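Local coordinates for protein Epf (Streptococcus pyogenes, PDB 4ES8) that acts as a cell-surface adhesin of the bacterium, binding to cells through an N-terminal domain that contains a carbohydrate-binding module and a fibronectin-like domain, at residues 230-236 with 271-277; 244-250 with 262-268. One frame throughout, in Å; residues are numbered along the deposited sequence. Where two conformers were deposited one is given.

Contacts 1 and 2 belong to two sheets that face each other in the C-terminal part of the chain. Contact 1 pairs strand 231-237 with strand 273-276, the edge of a three-stranded sheet; contact 2 lies in the hairpin 248-253/259-264 of the four-stranded sheet. Their inner faces meet where Leu234 CD1 lies 3.6 Å from Ile250 CG2 and Ile275 CG1 3.8 Å from Val263 CG2, making one shared apolar core. The outer faces are polar in both. Contact 1 is regular pairing finished by an asparagine amide, whereas contact 2 runs beyond its strands into a turn and a facing loop, whose Asp268 and Lys267 form salt bridges with Lys110 and Glu183.

Contact 1: 230-236 with 271-277; sequences KNVQLTL and NPISITL
The side-chain amide of Asn271 takes hold of Leu236 at both of its backbone polar groups. Its OD1 receives the N-H of Leu236 at 2.8 Å, with the donor standing above the amide plane, while ND2 gives a hydrogen to Leu236 O on a lone pair, also at 2.8 Å. CG of Asn271 sits anti to the carbonyl carbon (chi1 -80°), which carries the amide across to segment 230-236. Asparagine suits the place because one short side chain offers donor and acceptor together, extending the pairing past the cis peptide bond before Pro272, where the backbone departs from regular strand geometry.

Beyond it the strands run antiparallel, with Leu234 and Ile273, then Val232 and Ile275, as hydrogen-bonded pairs. Leu277 N closes the far end on Lys230 O, almost straight at 173°.

Side chains alternate between two faces. On the inner one, Leu234 and Ile275 meet by their CD1 methyls at 3.5 Å, Val232 CG2 lies against Leu277 CD1, and Leu236 crosses Ile273 at about a right angle, CD1 against CG1. Branched and long aliphatic residues suit this face: Ile250 of the facing sheet packs on Leu234, Ile273 and Ile275, and Phe245 and Val265 on Leu236. On the outer face, Gln233 runs alongside Pro272, its CB 3.8 Å from the proline CB; its chain continues in an extended line, laying the amide near the proline CG. Further along, in one of its two conformers, Asn231 OD1 accepts from a water that also bonds Thr276 OG1. The ammonium group of Lys230 forms a salt bridge with Glu279. Alternating apolar and polar faces suit a sheet of a beta sandwich; here central strand 231-237 pairs with outer strand 273-276, consistent with the fibronectin-like domain of this adhesin.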
loop_
_atom_site.group_PDB
_atom_site.type_symbol
_atom_site.label_atom_id
_atom_site.label_comp_id
_atom_site.label_asym_id
_atom_site.label_seq_id
_atom_site.Cartn_x
_atom_site.Cartn_y
_atom_site.Cartn_z
ATOM N N LYS A 230 -15.637 -21.014 28.435
ATOM C CA LYS A 230 -16.014 -20.407 27.153
ATOM C C LYS A 230 -14.939 -19.480 26.586
ATOM O O LYS A 230 -14.916 -19.263 25.366
ATOM C CB LYS A 230 -17.312 -19.590 27.306
ATOM C CG LYS A 230 -18.566 -20.431 27.576
ATOM C CD LYS A 230 -19.835 -19.581 27.780
ATOM C CE LYS A 230 -19.871 -18.796 29.076
ATOM N NZ LYS A 230 -19.956 -19.676 30.274
ATOM N N ASN A 231 -14.081 -18.909 27.459
ATOM C CA ASN A 231 -13.064 -17.941 27.073
ATOM C C ASN A 231 -11.772 -18.616 26.598
ATOM O O ASN A 231 -11.097 -19.273 27.394
ATOM C CB ASN A 231 -12.779 -16.995 28.255
ATOM C CG ASN A 231 -14.021 -16.510 28.974
ATOM O OD1 ASN A 231 -14.924 -15.904 28.384
ATOM N ND2 ASN A 231 -14.103 -16.792 30.267
ATOM N N VAL A 232 -11.418 -18.419 25.315
ATOM C CA VAL A 232 -10.191 -18.931 24.725
ATOM C C VAL A 232 -9.321 -17.707 24.468
ATOM O O VAL A 232 -9.827 -16.718 23.932
ATOM C CB VAL A 232 -10.452 -19.759 23.432
ATOM C CG1 VAL A 232 -9.137 -20.174 22.773
ATOM C CG2 VAL A 232 -11.320 -20.987 23.722
ATOM N N GLN A 233 -8.052 -17.757 24.865
ATOM C CA GLN A 233 -7.159 -16.614 24.673
ATOM C C GLN A 233 -6.059 -16.993 23.706
ATOM O O GLN A 233 -5.289 -17.919 23.972
ATOM C CB GLN A 233 -6.568 -16.143 26.020
ATOM C CG GLN A 233 -7.616 -15.546 26.963
ATOM C CD GLN A 233 -6.994 -14.951 28.208
ATOM O OE1 GLN A 233 -5.876 -15.305 28.621
ATOM N NE2 GLN A 233 -7.723 -14.045 28.848
ATOM N N LEU A 234 -5.964 -16.267 22.581
ATOM C CA LEU A 234 -4.925 -16.552 21.595
ATOM C C LEU A 234 -3.926 -15.417 21.516
ATOM O O LEU A 234 -4.322 -14.274 21.267
ATOM C CB LEU A 234 -5.532 -16.788 20.210
ATOM C CG LEU A 234 -6.591 -17.886 20.098
ATOM C CD1 LEU A 234 -7.049 -18.002 18.688
ATOM C CD2 LEU A 234 -6.044 -19.286 20.544
ATOM N N THR A 235 -2.643 -15.726 21.735
ATOM C CA THR A 235 -1.582 -14.724 21.624
ATOM C C THR A 235 -0.995 -14.803 20.217
ATOM O O THR A 235 -0.471 -15.845 19.819
ATOM C CB THR A 235 -0.508 -14.934 22.713
ATOM O OG1 THR A 235 -1.127 -14.833 23.996
ATOM C CG2 THR A 235 0.659 -13.923 22.619
ATOM N N LEU A 236 -1.069 -13.701 19.470
ATOM C CA LEU A 236 -0.525 -13.670 18.113
ATOM C C LEU A 236 0.884 -13.077 18.067
ATOM O O LEU A 236 1.250 -12.243 18.913
ATOM C CB LEU A 236 -1.424 -12.810 17.212
ATOM C CG LEU A 236 -2.900 -13.200 17.095
ATOM C CD1 LEU A 236 -3.637 -12.200 16.199
ATOM C CD2 LEU A 236 -3.060 -14.629 16.584
ATOM N N ASN A 271 -2.974 -8.278 22.254
ATOM C CA ASN A 271 -2.933 -9.632 22.780
ATOM C C ASN A 271 -3.403 -9.642 24.250
ATOM O O ASN A 271 -3.106 -8.701 24.993
ATOM C CB ASN A 271 -1.535 -10.216 22.676
ATOM C CG ASN A 271 -1.201 -10.741 21.316
ATOM O OD1 ASN A 271 -2.056 -11.293 20.608
ATOM N ND2 ASN A 271 0.061 -10.615 20.927
ATOM N N PRO A 272 -4.144 -10.680 24.685
ATOM C CA PRO A 272 -4.589 -11.837 23.890
ATOM C C PRO A 272 -5.887 -11.551 23.140
ATOM O O PRO A 272 -6.734 -10.750 23.583
ATOM C CB PRO A 272 -4.790 -12.918 24.962
ATOM C CG PRO A 272 -5.274 -12.148 26.170
ATOM C CD PRO A 272 -4.621 -10.767 26.085
ATOM N N ILE A 273 -6.038 -12.207 21.991
ATOM C CA ILE A 273 -7.257 -12.125 21.203
ATOM C C ILE A 273 -8.221 -13.101 21.840
ATOM O O ILE A 273 -7.892 -14.282 21.965
ATOM C CB ILE A 273 -7.014 -12.447 19.696
ATOM C CG1 ILE A 273 -5.829 -11.643 19.079
ATOM C CG2 ILE A 273 -8.305 -12.335 18.885
ATOM C CD1 ILE A 273 -5.884 -10.073 19.117
ATOM N N SER A 274 -9.389 -12.623 22.243
ATOM C CA SER A 274 -10.361 -13.497 22.886
ATOM C C SER A 274 -11.325 -14.076 21.883
ATOM O O SER A 274 -11.797 -13.393 20.970
ATOM C CB SER A 274 -11.134 -12.750 23.969
ATOM O OG SER A 274 -10.245 -12.307 24.981
ATOM N N ILE A 275 -11.591 -15.370 22.046
ATOM C CA ILE A 275 -12.586 -16.110 21.298
ATOM C C ILE A 275 -13.550 -16.668 22.353
ATOM O O ILE A 275 -13.096 -17.250 23.343
ATOM C CB ILE A 275 -11.951 -17.205 20.393
ATOM C CG1 ILE A 275 -11.102 -16.547 19.268
ATOM C CG2 ILE A 275 -13.041 -18.133 19.809
ATOM C CD1 ILE A 275 -10.486 -17.495 18.221
ATOM N N THR A 276 -14.854 -16.434 22.169
ATOM C CA THR A 276 -15.865 -16.938 23.093
ATOM C C THR A 276 -16.568 -18.126 22.456
ATOM O O THR A 276 -17.212 -17.979 21.421
ATOM C CB THR A 276 -16.861 -15.834 23.497
ATOM O OG1 THR A 276 -16.136 -14.710 23.992
ATOM C CG2 THR A 276 -17.872 -16.315 24.548
ATOM N N LEU A 277 -16.465 -19.303 23.090
ATOM C CA LEU A 277 -17.149 -20.495 22.601
ATOM C C LEU A 277 -18.595 -20.487 23.065
ATOM O O LEU A 277 -18.923 -19.766 24.008
ATOM C CB LEU A 277 -16.457 -21.758 23.179
ATOM C CG LEU A 277 -14.977 -21.966 22.875
ATOM C CD1 LEU A 277 -14.424 -23.129 23.690
ATOM C CD2 LEU A 277 -14.755 -22.207 21.375
HETATM O O HOH W 1 -14.518 -14.759 25.984
#

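Contact 2: 244-250 with 262-268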
loop_
_atom_site.group_PDB
_atom_site.type_symbol
_atom_site.label_atom_id
_atom_site.label_comp_id
_atom_site.label_asym_id
_atom_site.label_seq_id
_atom_site.Cartn_x
_atom_site.Cartn_y
_atom_site.Cartn_z
ATOM N N ASN A 244 0.315 -4.543 13.878
ATOM C CA ASN A 244 -1.124 -4.326 13.712
ATOM C C ASN A 244 -1.694 -5.559 13.042
ATOM O O ASN A 244 -1.503 -5.733 11.836
ATOM C CB ASN A 244 -1.455 -3.055 12.888
ATOM C CG ASN A 244 -2.949 -2.869 12.696
ATOM O OD1 ASN A 244 -3.759 -3.425 13.449
ATOM N ND2 ASN A 244 -3.371 -2.071 11.711
ATOM N N PHE A 245 -2.397 -6.409 13.808
ATOM C CA PHE A 245 -2.913 -7.650 13.243
ATOM C C PHE A 245 -4.280 -7.482 12.588
ATOM O O PHE A 245 -4.876 -8.472 12.169
ATOM C CB PHE A 245 -2.918 -8.763 14.294
ATOM C CG PHE A 245 -1.517 -9.041 14.785
ATOM C CD1 PHE A 245 -0.494 -9.329 13.890
ATOM C CD2 PHE A 245 -1.221 -8.999 16.139
ATOM C CE1 PHE A 245 0.806 -9.588 14.345
ATOM C CE2 PHE A 245 0.085 -9.267 16.596
ATOM C CZ PHE A 245 1.081 -9.553 15.692
ATOM N N GLU A 246 -4.725 -6.214 12.427
ATOM C CA GLU A 246 -5.979 -5.872 11.757
ATOM C C GLU A 246 -6.165 -6.645 10.457
ATOM O O GLU A 246 -5.247 -6.697 9.615
ATOM C CB GLU A 246 -5.951 -4.373 11.451
ATOM C CG GLU A 246 -7.205 -3.825 10.814
ATOM C CD GLU A 246 -7.193 -2.320 10.614
ATOM O OE1 GLU A 246 -6.198 -1.653 10.976
ATOM O OE2 GLU A 246 -8.179 -1.817 10.040
ATOM N N GLY A 247 -7.358 -7.198 10.282
ATOM C CA GLY A 247 -7.702 -7.893 9.043
ATOM C C GLY A 247 -7.446 -9.384 9.051
ATOM O O GLY A 247 -7.881 -10.078 8.130
ATOM N N ASP A 248 -6.713 -9.899 10.047
ATOM C CA ASP A 248 -6.484 -11.339 10.111
ATOM C C ASP A 248 -7.741 -12.030 10.619
ATOM O O ASP A 248 -8.332 -11.609 11.622
ATOM C CB ASP A 248 -5.298 -11.652 11.036
ATOM C CG ASP A 248 -3.940 -11.296 10.469
ATOM O OD1 ASP A 248 -3.888 -10.531 9.477
ATOM O OD2 ASP A 248 -2.935 -11.777 11.013
ATOM N N GLU A 249 -8.140 -13.091 9.916
ATOM C CA GLU A 249 -9.301 -13.897 10.254
ATOM C C GLU A 249 -8.826 -15.154 10.962
ATOM O O GLU A 249 -8.150 -15.978 10.335
ATOM C CB GLU A 249 -10.091 -14.241 8.984
ATOM C CG GLU A 249 -11.291 -15.133 9.255
ATOM C CD GLU A 249 -11.885 -15.787 8.028
ATOM O OE1 GLU A 249 -11.280 -16.753 7.503
ATOM O OE2 GLU A 249 -12.957 -15.315 7.583
ATOM N N ILE A 250 -9.147 -15.291 12.250
ATOM C CA ILE A 250 -8.734 -16.460 13.036
ATOM C C ILE A 250 -9.855 -17.502 13.064
ATOM O O ILE A 250 -10.949 -17.186 13.531
ATOM C CB ILE A 250 -8.352 -16.058 14.487
ATOM C CG1 ILE A 250 -7.237 -14.978 14.510
ATOM C CG2 ILE A 250 -7.942 -17.308 15.290
ATOM C CD1 ILE A 250 -7.083 -14.312 15.867
ATOM N N THR A 262 -14.965 -18.236 14.533
ATOM C CA THR A 262 -14.150 -17.422 13.638
ATOM C C THR A 262 -14.225 -15.993 14.163
ATOM O O THR A 262 -15.317 -15.546 14.546
ATOM C CB THR A 262 -14.663 -17.536 12.197
ATOM O OG1 THR A 262 -14.682 -18.910 11.801
ATOM C CG2 THR A 262 -13.821 -16.761 11.227
ATOM N N VAL A 263 -13.075 -15.289 14.204
ATOM C CA VAL A 263 -13.047 -13.880 14.620
ATOM C C VAL A 263 -12.149 -13.120 13.663
ATOM O O VAL A 263 -11.166 -13.687 13.180
ATOM C CB VAL A 263 -12.608 -13.627 16.096
ATOM C CG1 VAL A 263 -13.594 -14.221 17.097
ATOM C CG2 VAL A 263 -11.190 -14.116 16.363
ATOM N N THR A 264 -12.462 -11.842 13.408
ATOM C CA THR A 264 -11.596 -10.983 12.602
ATOM C C THR A 264 -10.949 -9.982 13.559
ATOM O O THR A 264 -11.656 -9.328 14.340
ATOM C CB THR A 264 -12.366 -10.295 11.466
ATOM O OG1 THR A 264 -12.841 -11.289 10.562
ATOM C CG2 THR A 264 -11.490 -9.304 10.704
ATOM N N VAL A 265 -9.610 -9.864 13.508
ATOM C CA VAL A 265 -8.872 -8.946 14.371
ATOM C C VAL A 265 -9.116 -7.496 13.911
ATOM O O VAL A 265 -9.096 -7.205 12.705
ATOM C CB VAL A 265 -7.372 -9.298 14.374
ATOM C CG1 VAL A 265 -6.587 -8.336 15.260
ATOM C CG2 VAL A 265 -7.162 -10.749 14.816
ATOM N N THR A 266 -9.355 -6.598 14.889
ATOM C CA THR A 266 -9.641 -5.206 14.603
ATOM C C THR A 266 -8.356 -4.368 14.696
ATOM O O THR A 266 -7.284 -4.878 15.048
ATOM C CB THR A 266 -10.742 -4.700 15.560
ATOM O OG1 THR A 266 -10.301 -4.935 16.906
ATOM C CG2 THR A 266 -12.086 -5.408 15.332
ATOM N N LYS A 267 -8.476 -3.061 14.391
ATOM C CA LYS A 267 -7.323 -2.161 14.333
ATOM C C LYS A 267 -6.580 -2.102 15.656
ATOM O O LYS A 267 -7.161 -1.730 16.689
ATOM C CB LYS A 267 -7.759 -0.750 13.916
ATOM C CG LYS A 267 -6.577 0.200 13.753
ATOM C CD LYS A 267 -7.011 1.571 13.260
ATOM C CE LYS A 267 -5.783 2.443 13.093
ATOM N NZ LYS A 267 -6.118 3.785 12.539
ATOM N N ASP A 268 -5.277 -2.438 15.606
ATOM C CA ASP A 268 -4.354 -2.428 16.754
ATOM C C ASP A 268 -4.873 -3.243 17.967
ATOM O O ASP A 268 -4.592 -2.898 19.123
ATOM C CB ASP A 268 -4.032 -0.995 17.198
ATOM C CG ASP A 268 -3.182 -0.248 16.204
ATOM O OD1 ASP A 268 -2.220 -0.849 15.682
ATOM O OD2 ASP A 268 -3.483 0.936 15.945
#
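Ile250 and Val263 face each other as a hydrogen-bonded pair, the N-H of Ile250 reaching Val263 O at 2.7 Å and Val263 N answering to Ile250 O. Ile250 CB rests on Val263 CG2, and its CD1 lies 3.7 Å from Val265 CG2. Val265 points toward segment 244-250, between Phe245 and Ile250: CG1 stands anti to its backbone N (chi1 179°) and meets Phe245 CB at 3.8 Å, while CG2 is turned to Ile250. Beta-branched valine thus serves both neighbours with a compact side chain. On the other face, in one of the two conformers of Glu249, its side chain crosses that of Thr262 at a slant, CG against the CG2 methyl.

This is the open end of a beta hairpin, 248-253 with 259-264, where the first strand is entered through a type II turn from Phe245 to Asp248. Gly247 takes a positive phi (93°), a conformation that glycine accepts readily, and its N-H bonds Val265 O at 3.0 Å.

Before the turn, Asn244 OD1 is gripped from opposite faces of its plane by Glu246 N, closing an Asx turn, and by Asp268 N at 2.8 Å. Glu246 OE1 uses its anti lone pair for Asn244 ND2, which lies 3.0 Å away with the oxygen in the amide plane; the carboxylate helps fix the rotation of the amide. The extended Glu246 chain crosses Lys267, with OE1 3.4 Å from Lys267 CG. Farther out, ND2 of Asn244 also bonds Lys110 O, Asp268 forms a salt bridge with Lys110, and Lys267 pairs with Glu183.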